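Local coordinates for protein probable intron-encoded endonuclease 1 (Wickerhamomyces canadensis, PDB 6X1J) that cleaves DNA as a LAGLIDADG-family homing endonuclease, taking part in the homing of an intron of the mitochondrial 21S rRNA gene, at residues K68-H73 with Y218-M223; D79-S84 with F107-F112. All coordinates share one frame; numbering follows the deposited sequence.

Contact 1. Residues K68-H73 with Y218-M223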
# COMPACT_ATOMS: atom_id res chain seq x y z
N LYS A 68 5.74 -7.37 11.36
CA LYS A 68 4.76 -8.45 11.61
C LYS A 68 3.43 -7.83 11.98
O LYS A 68 2.37 -8.28 11.49
CB LYS A 68 5.27 -9.35 12.74
CG LYS A 68 4.41 -10.57 13.05
CD LYS A 68 5.03 -11.45 14.15
CE LYS A 68 4.34 -12.79 14.33
NZ LYS A 68 3.21 -12.65 15.26
N ALA A 69 3.44 -6.88 12.89
CA ALA A 69 2.18 -6.26 13.33
C ALA A 69 1.51 -5.63 12.10
O ALA A 69 0.30 -5.76 12.00
CB ALA A 69 2.43 -5.29 14.43
N TYR A 70 2.28 -5.07 11.15
CA TYR A 70 1.70 -4.33 9.99
C TYR A 70 0.99 -5.29 9.02
O TYR A 70 -0.19 -5.04 8.69
CB TYR A 70 2.74 -3.48 9.24
CG TYR A 70 2.13 -2.61 8.17
CD1 TYR A 70 1.08 -1.74 8.46
CD2 TYR A 70 2.59 -2.63 6.86
CE1 TYR A 70 0.51 -0.93 7.49
CE2 TYR A 70 2.02 -1.83 5.88
CZ TYR A 70 0.98 -0.97 6.19
OH TYR A 70 0.41 -0.17 5.23
N ILE A 71 1.68 -6.35 8.56
CA ILE A 71 1.06 -7.36 7.67
C ILE A 71 -0.17 -7.98 8.34
O ILE A 71 -1.18 -8.24 7.63
CB ILE A 71 2.05 -8.42 7.18
CG1 ILE A 71 1.45 -9.24 6.03
CG2 ILE A 71 2.47 -9.33 8.32
CD1 ILE A 71 2.49 -10.03 5.21
N GLU A 72 -0.14 -8.22 9.64
CA GLU A 72 -1.32 -8.83 10.32
C GLU A 72 -2.51 -7.84 10.32
O GLU A 72 -3.69 -8.28 10.10
CB GLU A 72 -0.99 -9.24 11.76
CG GLU A 72 -0.15 -10.50 11.85
CD GLU A 72 0.32 -10.81 13.27
OE1 GLU A 72 -0.11 -10.11 14.24
OE2 GLU A 72 1.14 -11.72 13.40
N HIS A 73 -2.22 -6.55 10.43
CA HIS A 73 -3.23 -5.47 10.27
C HIS A 73 -3.84 -5.46 8.85
O HIS A 73 -5.08 -5.29 8.74
CB HIS A 73 -2.59 -4.13 10.61
CG HIS A 73 -3.50 -2.98 10.34
ND1 HIS A 73 -4.57 -2.68 11.17
CD2 HIS A 73 -3.52 -2.10 9.32
CE1 HIS A 73 -5.19 -1.62 10.70
NE2 HIS A 73 -4.57 -1.25 9.55
N TYR A 218 -5.12 7.35 11.17
CA TYR A 218 -5.11 6.01 10.51
C TYR A 218 -3.84 5.21 10.83
O TYR A 218 -3.74 3.96 10.54
CB TYR A 218 -5.30 6.21 9.00
CG TYR A 218 -6.63 6.84 8.60
CD1 TYR A 218 -7.80 6.11 8.68
CD2 TYR A 218 -6.73 8.17 8.20
CE1 TYR A 218 -9.03 6.67 8.33
CE2 TYR A 218 -7.96 8.75 7.86
CZ TYR A 218 -9.12 7.99 7.91
OH TYR A 218 -10.35 8.47 7.58
N ILE A 219 -2.81 5.87 11.37
CA ILE A 219 -1.48 5.22 11.54
C ILE A 219 -1.56 4.27 12.75
O ILE A 219 -1.88 4.74 13.83
CB ILE A 219 -0.37 6.26 11.75
CG1 ILE A 219 -0.28 7.26 10.60
CG2 ILE A 219 0.94 5.55 12.00
CD1 ILE A 219 0.26 6.67 9.32
N ILE A 220 -1.22 3.01 12.58
CA ILE A 220 -1.34 1.99 13.67
C ILE A 220 -0.14 2.24 14.58
O ILE A 220 0.81 2.92 14.16
CB ILE A 220 -1.37 0.54 13.14
CG1 ILE A 220 -0.02 0.13 12.54
CG2 ILE A 220 -2.51 0.36 12.15
CD1 ILE A 220 0.15 -1.35 12.29
N PRO A 221 -0.20 1.77 15.85
CA PRO A 221 0.81 2.12 16.84
C PRO A 221 2.23 1.72 16.45
O PRO A 221 3.13 2.45 16.75
CB PRO A 221 0.34 1.36 18.09
CG PRO A 221 -1.17 1.21 17.89
CD PRO A 221 -1.30 0.95 16.40
N GLU A 222 2.41 0.63 15.72
CA GLU A 222 3.75 0.11 15.34
C GLU A 222 4.29 0.89 14.13
O GLU A 222 5.46 0.61 13.70
CB GLU A 222 3.70 -1.38 15.02
CG GLU A 222 3.23 -2.27 16.18
CD GLU A 222 1.74 -2.25 16.54
OE1 GLU A 222 0.89 -1.84 15.67
OE2 GLU A 222 1.41 -2.63 17.70
N MET A 223 3.50 1.80 13.55
CA MET A 223 4.00 2.61 12.40
C MET A 223 4.11 4.12 12.73
O MET A 223 4.55 4.93 11.85
CB MET A 223 3.13 2.35 11.16
CG MET A 223 3.31 0.94 10.59
SD MET A 223 5.02 0.58 10.19
CE MET A 223 4.97 -0.84 9.10

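Contact 2. Residues D79-S84 with F107-F112. With nucleotides of chain C.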
# COMPACT_ATOMS: atom_id res chain seq x y z
N ASP A 79 -9.73 -9.35 5.34
CA ASP A 79 -9.88 -10.67 6.03
C ASP A 79 -10.55 -11.73 5.12
O ASP A 79 -9.90 -12.80 4.83
CB ASP A 79 -10.66 -10.47 7.34
CG ASP A 79 -10.49 -11.68 8.24
OD1 ASP A 79 -9.32 -12.18 8.34
OD2 ASP A 79 -11.52 -12.14 8.78
N GLU A 80 -11.74 -11.43 4.61
CA GLU A 80 -12.54 -12.31 3.70
C GLU A 80 -11.66 -12.97 2.64
O GLU A 80 -12.02 -14.06 2.22
CB GLU A 80 -13.48 -11.55 2.75
CG GLU A 80 -14.46 -10.61 3.39
CD GLU A 80 -13.94 -9.24 3.75
OE1 GLU A 80 -14.29 -8.27 3.06
OE2 GLU A 80 -13.25 -9.15 4.74
N TYR A 81 -10.71 -12.24 2.06
CA TYR A 81 -10.07 -12.59 0.76
C TYR A 81 -8.81 -13.41 1.01
O TYR A 81 -8.19 -13.83 -0.00
CB TYR A 81 -9.77 -11.34 -0.09
CG TYR A 81 -10.99 -10.54 -0.48
CD1 TYR A 81 -11.73 -10.90 -1.60
CD2 TYR A 81 -11.42 -9.45 0.26
CE1 TYR A 81 -12.86 -10.19 -1.97
CE2 TYR A 81 -12.57 -8.75 -0.07
CZ TYR A 81 -13.30 -9.13 -1.19
OH TYR A 81 -14.43 -8.46 -1.55
N VAL A 82 -8.44 -13.57 2.29
CA VAL A 82 -7.16 -14.17 2.77
C VAL A 82 -7.44 -15.42 3.62
O VAL A 82 -7.94 -15.25 4.78
CB VAL A 82 -6.31 -13.18 3.60
CG1 VAL A 82 -4.96 -13.80 3.92
CG2 VAL A 82 -6.14 -11.84 2.90
N ILE A 83 -7.11 -16.59 3.09
CA ILE A 83 -7.51 -17.91 3.66
C ILE A 83 -6.51 -18.27 4.77
O ILE A 83 -6.95 -18.66 5.85
CB ILE A 83 -7.55 -18.97 2.53
CG1 ILE A 83 -8.79 -18.81 1.66
CG2 ILE A 83 -7.43 -20.39 3.05
CD1 ILE A 83 -8.81 -19.70 0.45
N SER A 84 -5.21 -18.14 4.48
CA SER A 84 -4.07 -18.59 5.33
C SER A 84 -3.42 -17.39 6.02
O SER A 84 -3.33 -16.29 5.46
CB SER A 84 -3.02 -19.35 4.53
OG SER A 84 -3.56 -20.53 3.94
N PHE A 107 -6.79 -14.68 -2.41
CA PHE A 107 -7.11 -15.45 -3.64
C PHE A 107 -7.45 -14.46 -4.77
O PHE A 107 -7.74 -13.30 -4.48
CB PHE A 107 -8.21 -16.49 -3.36
CG PHE A 107 -9.44 -16.01 -2.63
CD1 PHE A 107 -10.26 -15.05 -3.19
CD2 PHE A 107 -9.82 -16.58 -1.43
CE1 PHE A 107 -11.39 -14.61 -2.53
CE2 PHE A 107 -10.96 -16.16 -0.77
CZ PHE A 107 -11.74 -15.16 -1.32
N GLU A 108 -7.48 -14.92 -6.02
CA GLU A 108 -8.08 -14.19 -7.17
C GLU A 108 -9.54 -13.86 -6.86
O GLU A 108 -10.23 -14.70 -6.28
CB GLU A 108 -8.00 -15.02 -8.45
CG GLU A 108 -6.57 -15.35 -8.82
CD GLU A 108 -6.47 -16.27 -10.02
OE1 GLU A 108 -7.53 -16.46 -10.69
OE2 GLU A 108 -5.35 -16.78 -10.28
N HIS A 109 -10.00 -12.68 -7.22
CA HIS A 109 -11.41 -12.25 -7.04
C HIS A 109 -11.63 -10.98 -7.86
O HIS A 109 -10.81 -10.05 -7.74
CB HIS A 109 -11.78 -12.05 -5.58
CG HIS A 109 -13.25 -12.02 -5.34
ND1 HIS A 109 -14.05 -10.99 -5.77
CD2 HIS A 109 -14.07 -12.87 -4.67
CE1 HIS A 109 -15.29 -11.19 -5.36
NE2 HIS A 109 -15.34 -12.33 -4.68
N LYS A 110 -12.75 -10.99 -8.58
CA LYS A 110 -13.30 -9.92 -9.45
C LYS A 110 -13.32 -8.57 -8.71
O LYS A 110 -13.17 -7.57 -9.36
CB LYS A 110 -14.71 -10.37 -9.87
CG LYS A 110 -15.46 -9.45 -10.83
CD LYS A 110 -16.87 -9.94 -11.14
CE LYS A 110 -17.24 -9.81 -12.60
NZ LYS A 110 -16.45 -10.74 -13.45
N ALA A 111 -13.55 -8.56 -7.40
CA ALA A 111 -13.61 -7.32 -6.58
C ALA A 111 -12.31 -6.50 -6.73
O ALA A 111 -12.42 -5.28 -6.66
CB ALA A 111 -13.91 -7.66 -5.14
N PHE A 112 -11.16 -7.12 -7.06
CA PHE A 112 -9.83 -6.47 -7.18
C PHE A 112 -9.60 -5.95 -8.61
O PHE A 112 -8.62 -5.20 -8.81
CB PHE A 112 -8.71 -7.43 -6.74
CG PHE A 112 -8.76 -7.86 -5.28
CD1 PHE A 112 -8.70 -6.93 -4.25
CD2 PHE A 112 -8.88 -9.20 -4.94
CE1 PHE A 112 -8.79 -7.34 -2.92
CE2 PHE A 112 -8.98 -9.60 -3.61
CZ PHE A 112 -8.96 -8.66 -2.60
P DA C 7 -7.44 -19.13 -6.00
OP1 DA C 7 -8.91 -19.32 -5.89
OP2 DA C 7 -6.90 -17.82 -6.54
O5' DA C 7 -6.80 -19.46 -4.58
C5' DA C 7 -7.40 -20.40 -3.67
C4' DA C 7 -6.30 -21.10 -2.90
O4' DA C 7 -5.45 -21.80 -3.83
C3' DA C 7 -5.38 -20.19 -2.08
O3' DA C 7 -5.29 -20.70 -0.73
C2' DA C 7 -4.13 -20.10 -2.95
C1' DA C 7 -4.09 -21.43 -3.68
N9 DA C 7 -3.52 -21.35 -5.03
C8 DA C 7 -3.86 -20.42 -5.98
N7 DA C 7 -3.21 -20.56 -7.11
C5 DA C 7 -2.40 -21.66 -6.89
C6 DA C 7 -1.49 -22.33 -7.72
N6 DA C 7 -1.23 -21.96 -8.98
N1 DA C 7 -0.83 -23.40 -7.21
C2 DA C 7 -1.11 -23.77 -5.96
N3 DA C 7 -1.96 -23.23 -5.08
C4 DA C 7 -2.59 -22.17 -5.62
P DC C 8 -4.19 -20.16 0.32
OP1 DC C 8 -4.62 -20.57 1.67
OP2 DC C 8 -3.92 -18.73 0.06
O5' DC C 8 -2.85 -20.82 -0.22
C5' DC C 8 -2.52 -22.09 0.27
C4' DC C 8 -1.19 -22.51 -0.30
O4' DC C 8 -1.10 -22.23 -1.71
C3' DC C 8 0.03 -21.84 0.34
O3' DC C 8 0.98 -22.81 0.74
C2' DC C 8 0.62 -20.99 -0.77
C1' DC C 8 0.22 -21.80 -1.97
N1 DC C 8 0.22 -21.08 -3.24
C2 DC C 8 1.04 -21.54 -4.28
O2 DC C 8 1.75 -22.54 -4.09
N3 DC C 8 1.05 -20.88 -5.46
C4 DC C 8 0.30 -19.79 -5.62
N4 DC C 8 0.33 -19.18 -6.80
C5 DC C 8 -0.55 -19.30 -4.58
C6 DC C 8 -0.56 -19.97 -3.42

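Contact 1. Residues K68-H73 with Y218-M223
Ile220 meets the helix through both of its branches. Its CG2 methyl sits over the centre of the His73 ring, a CH-pi contact in which CG2 lies 3.6 Å from the ring centroid and 8° off the normal. The flat imidazole can lie against an aliphatic methyl while its NE2 is engaged elsewhere, by Tyr143 OH of helix 138-148. The other branch reaches Tyr70: CD1 comes to the edge of the phenol, close to its plane, 4.0 Å from Tyr70 CD1. The beta-branch lets one residue serve two aromatic rings on successive helical turns, with CG1 turned between the backbone N and the carbonyl carbon (chi1 68°).

These rings belong to helix 68-77, which lies against the strands of one saddle-shaped antiparallel sheet of the LAGLIDADG fold, whereas 218-223 follows helix 208-215 near the end of the chain. The contact therefore joins parts of the fold far apart in sequence, next to helix 138-148.

Met223 adds a Met-aromatic contact. Its flexible chain bends at chi2 (-56°) and crosses Tyr70 at about a right angle; SD lies obliquely 5.2 Å from the ring centroid, and CE packs 3.5 Å from Tyr70 CB. The Tyr70 hydroxyl bonds to Asp147, a ligand of one of the two potassium ions.

The remaining packing is against the methyl of Ala69 and is more exposed. Ala69, small enough to let the loop come close, sets its CB 3.6 Å from the aliphatic CG of Glu222, and the bent glutamate chain leads past this methyl, its carboxylate carbon CD 3.8 Å from Ala69 CB.

Contact 2. Residues D79-S84 with F107-F112
Tyr81 inserts its ring among the side chains of Phe107, His109, Ala111 and Phe112, and the packing here is tight. Phe112 turns its edge to one face of the phenol, the planes inclined at 62°, with Phe112 CZ 3.5 Å from Tyr81 CG; CB of Glu80 lies over the opposite face. Tyr81 in turn points its own edge at His109, CE1 lying above the centre of the imidazole with the two planes nearly perpendicular (86°), a T-shaped pair. Histidine suits this place because its nitrogens hold the ring still while its face receives the tyrosine: ND1 accepts Ala111 N in the ring plane at 3.0 Å, and NE2 bonds to Lys26 O. At the far end of the phenol, Tyr81 OH packs 3.7 Å from the small methyl CB of Ala111.

Phe107 closes the core from the backbone side. Its N donates to Tyr81 O at 2.9 Å. With CG placed between the backbone N and the carbonyl carbon (chi1 48°), its ring folds back over the same peptide, so Tyr81 O and Tyr81 CA both lie over its face. Ile83 CD1 meets the ring edge, 3.8 Å from Phe107 CD2.

Away from this core the contact between the segments thins, and its margin is occupied by DNA: Glu108 N donates to OP2 of DA7 of chain C at 3.0 Å, while Ser84 OG hydrogen-bonds to OP1 of DC8 of chain C. A backbone amide and a serine hydroxyl on loops, meeting successive phosphates beside a buried aromatic cluster, are consistent with sequence-independent anchoring of the DNA backbone at the flank of a LAGLIDADG sheet.

In the fold
The first segments of the two contacts follow each other: helix 68-77 carries 68-73 and leads into 79-84, and contact 2 is nested inside the long loop that contact 1 closes. Their centres are 20 Å apart and their nearest atoms about 7 Å, so they do not touch. Contact 1 lies near the metal centre, the Tyr70 side chain being about 7 Å from a bound potassium ion, yet the nearest atom of contact 1 is about 6 Å from the DNA. Contact 2 meets the DNA directly, through backbone phosphates of chain C. The same helix thus runs from the neighbourhood of the metal-binding aspartates toward a phosphate-contacting loop.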